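Local coordinates for protein nucleoside diphosphate kinase (Aquifex aeolicus, PDB 3ZTP) that probably transfers the gamma phosphate of ATP to nucleoside diphosphates by a ping-pong mechanism through a phosphohistidine intermediate, working as a homotetramer, at residues R5-V10 with A74-G79. Residues are numbered along the deposited sequence; the frame is centred on the assembly and turned at random.
Sequences RTLIIV and AAVLEG
Ala-74 sets its CB 4.1 Å from CG1 of Ile-9, opposite it in a non-hydrogen-bonded pair of antiparallel strands. Ala-75 and Ile-8 form a hydrogen-bonded pair, N to O both ways. Both side chains lie on one face of the sheet, where Ala-75 CB meets Ile-8 CG1 at 3.8 Å. Ile-8 CG1 stands between its backbone N and carbonyl carbon, with chi1 59°, which brings it beside the Ala-75 methyl. Val-76 turns to the other face, where its CG2 lies 4.2 Å from Leu-7 CD1 and its CG1 borders Arg-5 CB. Leu-77 N gives a hydrogen bond to Thr-6 O, and Thr-6 N one to Leu-77 O, both at 2.9 Å. Leu-77 CD1 touches CG2 of Ile-8, the two side chains crossing at about a right angle. Glu-78 runs alongside Arg-5, both extended. In a side-on salt bridge its OE1 accepts from both Arg-5 NE (2.8 Å, 163°) and, less straight, Arg-5 NH2 (3.2 Å). The guanidinium and carboxylate planes are nearly coplanar, and a water accepts from Arg-5 NH2 and donates to Glu-78 OE1. This pairs the two central strands of the ferredoxin-like NDK sheet. Strand 33-40 flanks 74-78, and strand 119-121, which carries His-120, probably the histidine phosphorylated in catalysis, flanks 5-10. Helices 20-29 and 82-90 cover the face of Thr-6, Ile-8 and Leu-77; Phe-136 packs on Leu-7 and Val-76.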
ATOM      1  N   ARG A   5       7.713  13.960 -14.733  1.00 12.06           N
ATOM      2  CA  ARG A   5       6.585  13.459 -13.966  1.00  9.99           C
ATOM      3  C   ARG A   5       6.045  14.543 -13.057  1.00 11.12           C
ATOM      4  O   ARG A   5       6.795  15.323 -12.457  1.00 12.02           O
ATOM      5  CB  ARG A   5       7.002  12.275 -13.109  1.00 11.41           C
ATOM      6  CG  ARG A   5       7.302  11.035 -13.890  1.00 12.22           C
ATOM      7  CD  ARG A   5       7.839   9.927 -13.013  1.00 13.56           C
ATOM      8  NE  ARG A   5       8.043   8.719 -13.810  1.00 15.68           N
ATOM      9  CZ  ARG A   5       8.582   7.600 -13.341  1.00 18.34           C
ATOM     10  NH1 ARG A   5       8.966   7.539 -12.080  1.00 17.89           N
ATOM     11  NH2 ARG A   5       8.740   6.550 -14.145  1.00 22.02           N
ATOM     12  N   THR A   6       4.723  14.607 -12.932  1.00  8.54           N
ATOM     13  CA  THR A   6       4.097  15.569 -12.045  1.00  7.74           C
ATOM     14  C   THR A   6       2.998  14.861 -11.282  1.00  7.37           C
ATOM     15  O   THR A   6       2.513  13.811 -11.711  1.00  8.97           O
ATOM     16  CB  THR A   6       3.575  16.798 -12.821  1.00  9.07           C
ATOM     17  OG1 THR A   6       3.185  17.760 -11.856  1.00 10.81           O
ATOM     18  CG2 THR A   6       2.373  16.476 -13.715  1.00  9.49           C
ATOM     19  N   LEU A   7       2.614  15.406 -10.138  1.00  7.52           N
ATOM     20  CA  LEU A   7       1.542  14.823  -9.332  1.00  7.24           C
ATOM     21  C   LEU A   7       0.288  15.658  -9.488  1.00  7.69           C
ATOM     22  O   LEU A   7       0.349  16.884  -9.340  1.00  8.48           O
ATOM     23  CB  LEU A   7       1.943  14.797  -7.861  1.00  8.79           C
ATOM     24  CG  LEU A   7       0.904  14.074  -6.988  1.00 11.32           C
ATOM     25  CD1 LEU A   7       1.064  12.570  -7.042  1.00  9.14           C
ATOM     26  CD2 LEU A   7       0.887  14.574  -5.554  1.00 14.25           C
ATOM     27  N   ILE A   8      -0.849  15.003  -9.731  1.00  6.75           N
ATOM     28  CA  ILE A   8      -2.142  15.657  -9.564  1.00  6.90           C
ATOM     29  C   ILE A   8      -2.897  15.026  -8.411  1.00  7.20           C
ATOM     30  O   ILE A   8      -2.753  13.830  -8.117  1.00  6.14           O
ATOM     31  CB  ILE A   8      -3.018  15.657 -10.836  1.00  7.38           C
ATOM     32  CG1 ILE A   8      -3.301  14.230 -11.336  1.00  7.33           C
ATOM     33  CG2 ILE A   8      -2.372  16.505 -11.910  1.00  8.83           C
ATOM     34  CD1 ILE A   8      -4.448  14.132 -12.341  1.00  9.52           C
ATOM     35  N   ILE A   9      -3.707  15.844  -7.740  1.00  6.32           N
ATOM     36  CA  ILE A   9      -4.680  15.326  -6.761  1.00  7.00           C
ATOM     37  C   ILE A   9      -6.038  15.903  -7.111  1.00  6.82           C
ATOM     38  O   ILE A   9      -6.191  17.125  -7.176  1.00  6.59           O
ATOM     39  CB  ILE A   9      -4.344  15.686  -5.307  1.00  7.00           C
ATOM     40  CG1 ILE A   9      -2.921  15.244  -4.985  1.00  8.49           C
ATOM     41  CG2 ILE A   9      -5.344  15.009  -4.397  1.00  8.76           C
ATOM     42  CD1 ILE A   9      -2.460  15.676  -3.581  1.00 12.30           C
ATOM     43  N   VAL A  10      -7.013  15.020  -7.315  1.00  5.99           N
ATOM     44  CA  VAL A  10      -8.406  15.432  -7.515  1.00  6.28           C
ATOM     45  C   VAL A  10      -8.992  15.650  -6.137  1.00  6.85           C
ATOM     46  O   VAL A  10      -9.002  14.725  -5.305  1.00  7.35           O
ATOM     47  CB  VAL A  10      -9.179  14.391  -8.323  1.00  6.92           C
ATOM     48  CG1 VAL A  10     -10.649  14.782  -8.481  1.00  7.52           C
ATOM     49  CG2 VAL A  10      -8.510  14.194  -9.681  1.00  8.32           C
ATOM     50  N   ALA A  74      -5.035  10.659  -6.227  1.00  5.66           N
ATOM     51  CA  ALA A  74      -3.797  11.179  -6.793  1.00  5.15           C
ATOM     52  C   ALA A  74      -3.334  10.329  -7.965  1.00  5.52           C
ATOM     53  O   ALA A  74      -3.605   9.121  -8.021  1.00  6.31           O
ATOM     54  CB  ALA A  74      -2.693  11.214  -5.720  1.00  6.77           C
ATOM     55  N   ALA A  75      -2.634  10.977  -8.907  1.00  5.98           N
ATOM     56  CA  ALA A  75      -2.032  10.301 -10.049  1.00  5.71           C
ATOM     57  C   ALA A  75      -0.695  10.909 -10.360  1.00  8.23           C
ATOM     58  O   ALA A  75      -0.503  12.124 -10.190  1.00  8.37           O
ATOM     59  CB  ALA A  75      -2.927  10.414 -11.273  1.00  7.56           C
ATOM     60  N   VAL A  76       0.236  10.074 -10.791  1.00  7.17           N
ATOM     61  CA  VAL A  76       1.472  10.564 -11.350  1.00  7.13           C
ATOM     62  C   VAL A  76       1.290  10.562 -12.863  1.00  7.82           C
ATOM     63  O   VAL A  76       0.936   9.539 -13.449  1.00  8.02           O
ATOM     64  CB  VAL A  76       2.666   9.665 -10.971  1.00  7.92           C
ATOM     65  CG1 VAL A  76       3.935  10.138 -11.681  1.00  9.04           C
ATOM     66  CG2 VAL A  76       2.856   9.651  -9.462  1.00  8.63           C
ATOM     67  N   LEU A  77       1.527  11.716 -13.475  1.00  7.05           N
ATOM     68  CA  LEU A  77       1.428  11.895 -14.913  1.00  7.43           C
ATOM     69  C   LEU A  77       2.808  12.091 -15.483  1.00  7.88           C
ATOM     70  O   LEU A  77       3.589  12.900 -14.980  1.00  9.87           O
ATOM     71  CB  LEU A  77       0.565  13.122 -15.238  1.00  7.67           C
ATOM     72  CG  LEU A  77      -0.846  13.096 -14.675  1.00  7.44           C
ATOM     73  CD1 LEU A  77      -1.545  14.352 -15.111  1.00  8.17           C
ATOM     74  CD2 LEU A  77      -1.602  11.867 -15.137  1.00  9.77           C
ATOM     75  N   GLU A  78       3.108  11.369 -16.561  1.00  8.62           N
ATOM     76  CA  GLU A  78       4.403  11.440 -17.228  1.00  9.55           C
ATOM     77  C   GLU A  78       4.255  11.843 -18.683  1.00 10.68           C
ATOM     78  O   GLU A  78       3.410  11.328 -19.400  1.00 10.71           O
ATOM     79  CB  GLU A  78       5.090  10.078 -17.120  1.00 10.70           C
ATOM     80  CG  GLU A  78       6.459  10.003 -17.764  1.00 15.31           C
ATOM     81  CD  GLU A  78       7.057   8.618 -17.605  1.00 19.89           C
ATOM     82  OE1 GLU A  78       7.405   8.250 -16.461  1.00 20.64           O
ATOM     83  OE2 GLU A  78       7.143   7.881 -18.603  1.00 25.79           O
ATOM     84  N   GLY A  79       5.085  12.775 -19.103  1.00 11.16           N
ATOM     85  CA  GLY A  79       5.118  13.169 -20.498  1.00 12.31           C
ATOM     86  C   GLY A  79       6.056  14.334 -20.725  1.00 14.08           C
ATOM     87  O   GLY A  79       6.586  14.920 -19.795  1.00 12.64           O
TER
HETATM   88  O   HOH W   1       8.438   5.735 -17.066  1.00 41.32           O